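Extracellular solute-binding protein, family 1 (Bifidobacterium longum subsp. infantis ATCC 15697, PDB 3OMB) probably captures a solute, most likely a carbohydrate, outside the cell and hands it to an ABC importer. Local coordinates at residues 154-159 with 435-440; 311-316 with 442-447; 214-219 with 493-498. One frame throughout, in Å; residues are numbered along the deposited sequence.

In the fold
Following the chain from the N terminus, residues 154-159, at the end of strand 152-155, come first and wait until 435-440 to close contact 1. Residues 214-219 start the loop of contact 3, closed only by helix 490-500. Inside that loop, 311-316 and 442-447 form contact 2, which is therefore nested in contact 3, whereas contact 1 crosses both of the others. Contacts 1 and 2 share helix 436-452 and touch, their centres about 12 Å apart, so one helix joins the strand 152-155 region to the start of helix 313-317. Contact 3, its centre about 31 Å from that of contact 1, ties the loop after strand 209-211 to helix 490-500.

Contact 1: 154-159 with 435-440; sequences DGRGKA and DTHADE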
# COMPACT_ATOMS: atom_id res chain seq x y z
N ASP A 154 -6.02 5.72 9.84
CA ASP A 154 -7.29 5.91 9.13
C ASP A 154 -7.68 4.63 8.39
O ASP A 154 -6.87 3.72 8.23
CB ASP A 154 -7.16 7.09 8.18
CG ASP A 154 -5.85 7.07 7.42
OD1 ASP A 154 -5.72 6.23 6.50
OD2 ASP A 154 -4.95 7.89 7.75
N GLY A 155 -8.92 4.55 7.96
CA GLY A 155 -9.40 3.37 7.24
C GLY A 155 -10.32 3.74 6.09
O GLY A 155 -11.10 4.66 6.20
N ARG A 156 -10.22 2.98 5.00
CA ARG A 156 -10.90 3.22 3.74
C ARG A 156 -12.12 2.35 3.62
O ARG A 156 -12.73 2.32 2.56
CB ARG A 156 -10.02 2.67 2.61
CG ARG A 156 -9.02 3.51 2.02
CD ARG A 156 -8.79 2.99 0.60
NE ARG A 156 -7.57 2.19 0.43
CZ ARG A 156 -6.86 2.18 -0.70
NH1 ARG A 156 -7.24 2.94 -1.72
NH2 ARG A 156 -5.76 1.44 -0.81
N GLY A 157 -12.42 1.53 4.62
CA GLY A 157 -13.57 0.63 4.55
C GLY A 157 -13.25 -0.82 4.26
O GLY A 157 -12.26 -1.13 3.61
N LYS A 158 -14.11 -1.71 4.76
CA LYS A 158 -13.94 -3.14 4.63
C LYS A 158 -13.86 -3.60 3.16
O LYS A 158 -13.34 -4.68 2.87
CB LYS A 158 -15.09 -3.87 5.35
CG LYS A 158 -16.48 -3.67 4.68
CD LYS A 158 -17.59 -4.36 5.48
CE LYS A 158 -18.97 -4.31 4.77
NZ LYS A 158 -19.54 -2.90 4.78
N ALA A 159 -14.38 -2.81 2.24
CA ALA A 159 -14.25 -3.19 0.83
C ALA A 159 -12.77 -3.27 0.44
O ALA A 159 -12.41 -3.97 -0.49
CB ALA A 159 -15.02 -2.23 -0.07
N ASP A 435 -18.27 2.40 -6.18
CA ASP A 435 -16.82 2.64 -6.05
C ASP A 435 -16.15 1.55 -6.89
O ASP A 435 -15.89 0.46 -6.39
CB ASP A 435 -16.36 2.60 -4.59
CG ASP A 435 -14.82 2.85 -4.42
OD1 ASP A 435 -14.08 2.88 -5.44
OD2 ASP A 435 -14.34 2.99 -3.26
N THR A 436 -15.90 1.83 -8.17
CA THR A 436 -15.40 0.80 -9.09
C THR A 436 -14.04 0.25 -8.64
O THR A 436 -13.76 -0.94 -8.83
CB THR A 436 -15.26 1.33 -10.51
OG1 THR A 436 -14.30 2.41 -10.52
CG2 THR A 436 -16.62 1.81 -11.04
N HIS A 437 -13.21 1.12 -8.07
CA HIS A 437 -11.90 0.77 -7.55
C HIS A 437 -12.05 -0.30 -6.43
O HIS A 437 -11.25 -1.23 -6.34
CB HIS A 437 -11.20 2.06 -7.07
CG HIS A 437 -9.72 1.93 -6.85
ND1 HIS A 437 -8.84 1.56 -7.85
CD2 HIS A 437 -8.95 2.17 -5.76
CE1 HIS A 437 -7.60 1.56 -7.38
NE2 HIS A 437 -7.64 1.92 -6.11
N ALA A 438 -13.11 -0.20 -5.63
CA ALA A 438 -13.41 -1.17 -4.57
C ALA A 438 -14.04 -2.43 -5.15
O ALA A 438 -13.61 -3.54 -4.82
CB ALA A 438 -14.33 -0.55 -3.53
N ASP A 439 -15.07 -2.27 -5.99
CA ASP A 439 -15.71 -3.41 -6.66
C ASP A 439 -14.75 -4.35 -7.40
O ASP A 439 -14.87 -5.56 -7.29
CB ASP A 439 -16.82 -2.94 -7.59
CG ASP A 439 -17.98 -2.29 -6.85
OD1 ASP A 439 -18.01 -2.29 -5.58
OD2 ASP A 439 -18.88 -1.75 -7.55
N GLU A 440 -13.79 -3.79 -8.15
CA GLU A 440 -12.80 -4.61 -8.85
C GLU A 440 -11.88 -5.32 -7.86
O GLU A 440 -11.43 -6.44 -8.11
CB GLU A 440 -11.91 -3.77 -9.75
CG GLU A 440 -12.60 -3.03 -10.86
CD GLU A 440 -11.77 -1.81 -11.27
OE1 GLU A 440 -10.59 -1.74 -10.87
OE2 GLU A 440 -12.31 -0.94 -11.99
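Ala159 and Ala438 meet methyl to methyl, CB of Ala159 lying 3.9 Å from CB of Ala438, a small apolar touch. Alanine suits both places: the CA atoms of Ala159 and Ala438 are 5.8 Å apart, close enough that each residue needs no more than one carbon to reach the other. Ala438 sits in the first turn of helix 436-452, whose N-cap is Asp435; OD1 of Asp435 accepts a weak bond from Ala438 N, while its other oxygen is bonded to Tyr160. To one side, the guanidinium of Arg156 comes near His437 without bonding to it. NH1 of Arg156 lies near the plane of the imidazole, at its edge, a distant 4.5 Å from CD2 of His437, and the guanidinium itself is turned obliquely. His437 reaches this place with CG anti to its backbone N (chi1 -164°), and its ring stacks on Trp311. NE of Arg156 is bonded to Ser347 O, next to the short pairing of strands 152-155 and 349-350, which is consistent with the interlobe hinge of a type 2 binding protein. With no hydrogen bond or salt bridge between the segments, the chemistry implies van der Waals packing alone.

Contact 2: 311-316 with 442-447; sequences WSPSDN and IEVNKV
OG of Ser312 is gripped from two directions: it accepts from Asp315 N at 2.9 Å with an N-H...O angle of 161°, and it is hydrogen-bonded to Glu440 in the helix that supplies Val444. Ser312 is the N-cap of helix 313-317, and the first of these is its capping bond, the serine side chain taking up an amide left without a carbonyl partner in the first turn. Proline follows at the first helical position, where its lack of an N-H costs nothing and its fixed phi suits the turn. Asn316 adds a second brace: its OD1 receives weak bonds from Trp311 N and Ser312 N, 2.9 and 3.3 Å away, so the chain entering the helix is held against the turn that follows.

On this cap sits Val444, a buried residue of helix 436-452 whose CB points at the other segment and whose two methyls meet different partners. CG1 lies beside the backbone N, anti to the carbonyl carbon (chi1 -61°), and touches the pyrrolidine ring at its CD carbon, 3.7 Å from Pro313 CD. A branched residue is well suited here because one methyl can serve the proline while the other serves the backbone before it. Strands 166-170 and 324-326, members of the mixed sheet of one lobe, line the same site: His166 and Ala326 touch Val444, and Leu168 and Tyr324 touch Pro313. The contact thus packs helix 436-452 against the loop that leaves strand 305-310 of that sheet. Methyl CG2 of Val444 rests 3.6 Å from the carbonyl O of Trp311.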
# COMPACT_ATOMS: atom_id res chain seq x y z
N TRP A 311 -3.21 -4.46 -9.90
CA TRP A 311 -4.41 -4.25 -9.09
C TRP A 311 -5.59 -5.09 -9.58
O TRP A 311 -6.17 -5.88 -8.82
CB TRP A 311 -4.78 -2.76 -9.07
CG TRP A 311 -5.97 -2.38 -8.23
CD1 TRP A 311 -7.26 -2.25 -8.65
CD2 TRP A 311 -5.97 -2.06 -6.82
NE1 TRP A 311 -8.07 -1.86 -7.60
CE2 TRP A 311 -7.31 -1.74 -6.47
CE3 TRP A 311 -4.98 -2.01 -5.84
CZ2 TRP A 311 -7.68 -1.36 -5.17
CZ3 TRP A 311 -5.35 -1.62 -4.55
CH2 TRP A 311 -6.70 -1.32 -4.22
N SER A 312 -5.92 -4.94 -10.87
CA SER A 312 -7.13 -5.52 -11.45
C SER A 312 -7.08 -5.49 -12.98
O SER A 312 -6.39 -4.65 -13.56
CB SER A 312 -8.37 -4.75 -10.98
OG SER A 312 -8.48 -3.50 -11.66
N PRO A 313 -7.81 -6.40 -13.64
CA PRO A 313 -7.89 -6.36 -15.10
C PRO A 313 -8.22 -4.96 -15.61
O PRO A 313 -7.62 -4.50 -16.55
CB PRO A 313 -9.03 -7.32 -15.40
CG PRO A 313 -8.87 -8.38 -14.31
CD PRO A 313 -8.60 -7.52 -13.08
N SER A 314 -9.19 -4.30 -14.99
CA SER A 314 -9.56 -2.98 -15.45
C SER A 314 -8.46 -1.95 -15.22
O SER A 314 -8.18 -1.14 -16.08
CB SER A 314 -10.84 -2.53 -14.77
OG SER A 314 -10.99 -1.15 -14.96
N ASP A 315 -7.84 -1.96 -14.04
CA ASP A 315 -6.81 -0.96 -13.75
C ASP A 315 -5.58 -1.14 -14.64
O ASP A 315 -4.99 -0.16 -15.09
CB ASP A 315 -6.39 -1.04 -12.28
CG ASP A 315 -5.59 0.19 -11.83
OD1 ASP A 315 -6.11 1.32 -11.97
OD2 ASP A 315 -4.45 0.02 -11.33
N ASN A 316 -5.20 -2.39 -14.88
CA ASN A 316 -4.00 -2.65 -15.62
C ASN A 316 -4.17 -2.79 -17.13
O ASN A 316 -3.23 -2.56 -17.85
CB ASN A 316 -3.30 -3.87 -15.06
CG ASN A 316 -2.72 -3.59 -13.73
OD1 ASN A 316 -3.36 -3.81 -12.70
ND2 ASN A 316 -1.55 -3.01 -13.74
N ILE A 442 -12.67 -6.26 -4.70
CA ILE A 442 -13.49 -7.33 -4.13
C ILE A 442 -13.48 -8.57 -5.04
O ILE A 442 -13.22 -9.68 -4.58
CB ILE A 442 -14.95 -6.85 -3.82
CG1 ILE A 442 -14.98 -5.90 -2.60
CG2 ILE A 442 -15.92 -8.05 -3.62
CD1 ILE A 442 -14.90 -6.60 -1.22
N GLU A 443 -13.73 -8.38 -6.33
CA GLU A 443 -13.76 -9.51 -7.25
C GLU A 443 -12.42 -10.28 -7.37
O GLU A 443 -12.40 -11.53 -7.30
CB GLU A 443 -14.28 -9.06 -8.61
CG GLU A 443 -14.71 -10.21 -9.51
CD GLU A 443 -16.21 -10.58 -9.36
OE1 GLU A 443 -16.78 -10.51 -8.22
OE2 GLU A 443 -16.81 -10.95 -10.40
N VAL A 444 -11.30 -9.56 -7.56
CA VAL A 444 -9.98 -10.22 -7.62
C VAL A 444 -9.57 -10.84 -6.28
O VAL A 444 -8.88 -11.87 -6.24
CB VAL A 444 -8.82 -9.31 -8.19
CG1 VAL A 444 -9.13 -8.88 -9.65
CG2 VAL A 444 -8.58 -8.12 -7.32
N ASN A 445 -10.00 -10.23 -5.17
CA ASN A 445 -9.59 -10.77 -3.87
C ASN A 445 -10.22 -12.11 -3.53
O ASN A 445 -9.63 -12.90 -2.79
CB ASN A 445 -9.70 -9.75 -2.75
CG ASN A 445 -8.50 -8.82 -2.71
OD1 ASN A 445 -7.40 -9.18 -3.15
ND2 ASN A 445 -8.70 -7.62 -2.19
N LYS A 446 -11.37 -12.39 -4.13
CA LYS A 446 -12.02 -13.71 -4.03
C LYS A 446 -11.09 -14.82 -4.48
O LYS A 446 -11.08 -15.89 -3.91
CB LYS A 446 -13.29 -13.77 -4.87
CG LYS A 446 -14.46 -13.09 -4.18
CD LYS A 446 -15.68 -13.07 -5.07
CE LYS A 446 -16.60 -11.91 -4.70
NZ LYS A 446 -17.32 -12.11 -3.42
N VAL A 447 -10.29 -14.53 -5.51
CA VAL A 447 -9.40 -15.51 -6.05
C VAL A 447 -8.33 -15.95 -5.04
O VAL A 447 -7.87 -17.09 -5.11
CB VAL A 447 -8.76 -15.00 -7.35
CG1 VAL A 447 -7.72 -15.97 -7.86
CG2 VAL A 447 -9.86 -14.74 -8.42

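Contact 3: 214-219 with 493-498; sequences KKLEGS and KTATWM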
# COMPACT_ATOMS: atom_id res chain seq x y z
N LYS A 214 7.95 -5.32 -13.37
CA LYS A 214 8.45 -4.00 -13.01
C LYS A 214 9.94 -4.02 -12.68
O LYS A 214 10.46 -5.00 -12.11
CB LYS A 214 7.69 -3.47 -11.78
CG LYS A 214 6.27 -3.01 -12.09
CD LYS A 214 5.45 -2.55 -10.86
CE LYS A 214 5.98 -1.24 -10.23
NZ LYS A 214 5.14 -0.73 -9.05
N LYS A 215 10.63 -2.93 -13.01
CA LYS A 215 12.02 -2.77 -12.61
C LYS A 215 12.08 -2.71 -11.09
O LYS A 215 11.09 -2.38 -10.43
CB LYS A 215 12.67 -1.54 -13.26
CG LYS A 215 12.26 -0.16 -12.72
CD LYS A 215 13.16 0.88 -13.38
CE LYS A 215 13.10 2.24 -12.71
NZ LYS A 215 11.88 3.00 -13.13
N LEU A 216 13.22 -3.08 -10.53
CA LEU A 216 13.42 -3.00 -9.08
C LEU A 216 13.73 -1.54 -8.69
O LEU A 216 14.36 -0.82 -9.44
CB LEU A 216 14.57 -3.91 -8.67
CG LEU A 216 14.40 -5.40 -8.98
CD1 LEU A 216 15.48 -6.20 -8.24
CD2 LEU A 216 13.00 -5.96 -8.60
N GLU A 217 13.21 -1.10 -7.54
CA GLU A 217 13.62 0.17 -6.94
C GLU A 217 14.79 -0.08 -6.01
O GLU A 217 14.89 -1.15 -5.39
CB GLU A 217 12.47 0.79 -6.15
CG GLU A 217 11.46 1.52 -7.04
CD GLU A 217 12.01 2.84 -7.56
OE1 GLU A 217 13.08 3.30 -7.08
OE2 GLU A 217 11.34 3.44 -8.42
N GLY A 218 15.66 0.93 -5.89
CA GLY A 218 16.92 0.80 -5.15
C GLY A 218 16.76 0.48 -3.67
O GLY A 218 17.52 -0.34 -3.13
N SER A 219 15.77 1.10 -3.02
CA SER A 219 15.67 1.04 -1.56
C SER A 219 14.51 0.22 -0.91
O SER A 219 14.42 0.16 0.34
CB SER A 219 15.67 2.47 -1.00
OG SER A 219 14.55 3.16 -1.51
N LYS A 493 22.35 -6.07 -7.77
CA LYS A 493 22.82 -7.45 -7.90
C LYS A 493 21.68 -8.41 -8.22
O LYS A 493 21.86 -9.34 -9.02
CB LYS A 493 23.53 -7.90 -6.61
CG LYS A 493 24.89 -7.24 -6.42
CD LYS A 493 25.75 -7.89 -5.34
CE LYS A 493 26.26 -9.30 -5.73
NZ LYS A 493 26.74 -9.44 -7.15
N THR A 494 20.52 -8.20 -7.59
CA THR A 494 19.33 -9.00 -7.86
C THR A 494 18.93 -8.91 -9.34
O THR A 494 18.71 -9.94 -9.99
CB THR A 494 18.12 -8.60 -6.93
OG1 THR A 494 18.44 -8.91 -5.56
CG2 THR A 494 16.86 -9.39 -7.29
N ALA A 495 18.84 -7.68 -9.86
CA ALA A 495 18.48 -7.46 -11.27
C ALA A 495 19.50 -8.13 -12.20
O ALA A 495 19.12 -8.76 -13.18
CB ALA A 495 18.42 -5.98 -11.56
N THR A 496 20.79 -7.98 -11.88
CA THR A 496 21.85 -8.54 -12.72
C THR A 496 21.78 -10.07 -12.77
O THR A 496 21.91 -10.65 -13.84
CB THR A 496 23.26 -8.08 -12.26
OG1 THR A 496 23.33 -6.65 -12.34
CG2 THR A 496 24.38 -8.71 -13.13
N TRP A 497 21.58 -10.70 -11.62
CA TRP A 497 21.36 -12.14 -11.56
C TRP A 497 20.15 -12.58 -12.38
O TRP A 497 20.21 -13.60 -13.08
CB TRP A 497 21.21 -12.59 -10.12
CG TRP A 497 22.51 -12.61 -9.33
CD1 TRP A 497 23.77 -12.81 -9.81
CD2 TRP A 497 22.63 -12.47 -7.91
NE1 TRP A 497 24.69 -12.78 -8.78
CE2 TRP A 497 24.01 -12.58 -7.60
CE3 TRP A 497 21.72 -12.26 -6.87
CZ2 TRP A 497 24.49 -12.47 -6.29
CZ3 TRP A 497 22.20 -12.17 -5.57
CH2 TRP A 497 23.57 -12.28 -5.29
N MSE A 498 19.05 -11.82 -12.30
CA MSE A 498 17.85 -12.14 -13.04
C MSE A 498 18.11 -12.10 -14.54
O MSE A 498 17.78 -13.04 -15.26
CB MSE A 498 16.72 -11.22 -12.64
CG MSE A 498 16.18 -11.59 -11.25
SE MSE A 498 15.00 -10.25 -10.54
CE MSE A 498 13.52 -10.48 -11.75
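The torsions of Leu216 carry its side chain straight out from the loop: CG stands anti to the carbonyl carbon (chi1 -60°) and CD1 continues the chain nearly anti to CA (chi2 -168°), an extended shape that leaves CD1 as the outermost carbon on the helix side. Thr494 presents its own methyl, with CG2 anti to the backbone N and beside the carbonyl carbon. The two side chains cross at about a right angle, and CD1 of Leu216 lies 3.6 Å from CG2 and 3.8 Å from CB of Thr494. The same methyl also reaches the next residue, 4.0 Å from Ala495 N and 4.4 Å from Ala495 CB, where a small side chain allows the leucine to approach the helix backbone. Residues 214-217 run extended, with polyproline II-like angles, in the loop after strand 209-211, which edges the mixed sheet in one lobe of what is probably a type 2 periplasmic-binding-protein fold. Helix 490-500 receives the leucine and packs on helix 262-276, where Ile268 touches Thr494. Threonine suits a border of this kind: its methyl serves the leucine, while OG1, placed beside the backbone N, is bonded to Tyr264 OH and to Thr490 O one turn earlier. One turn later, the selenium of selenomethionine Met498 comes within 4.7 Å of Leu216 CD1, and the same side chain touches Ile213 and Trp284.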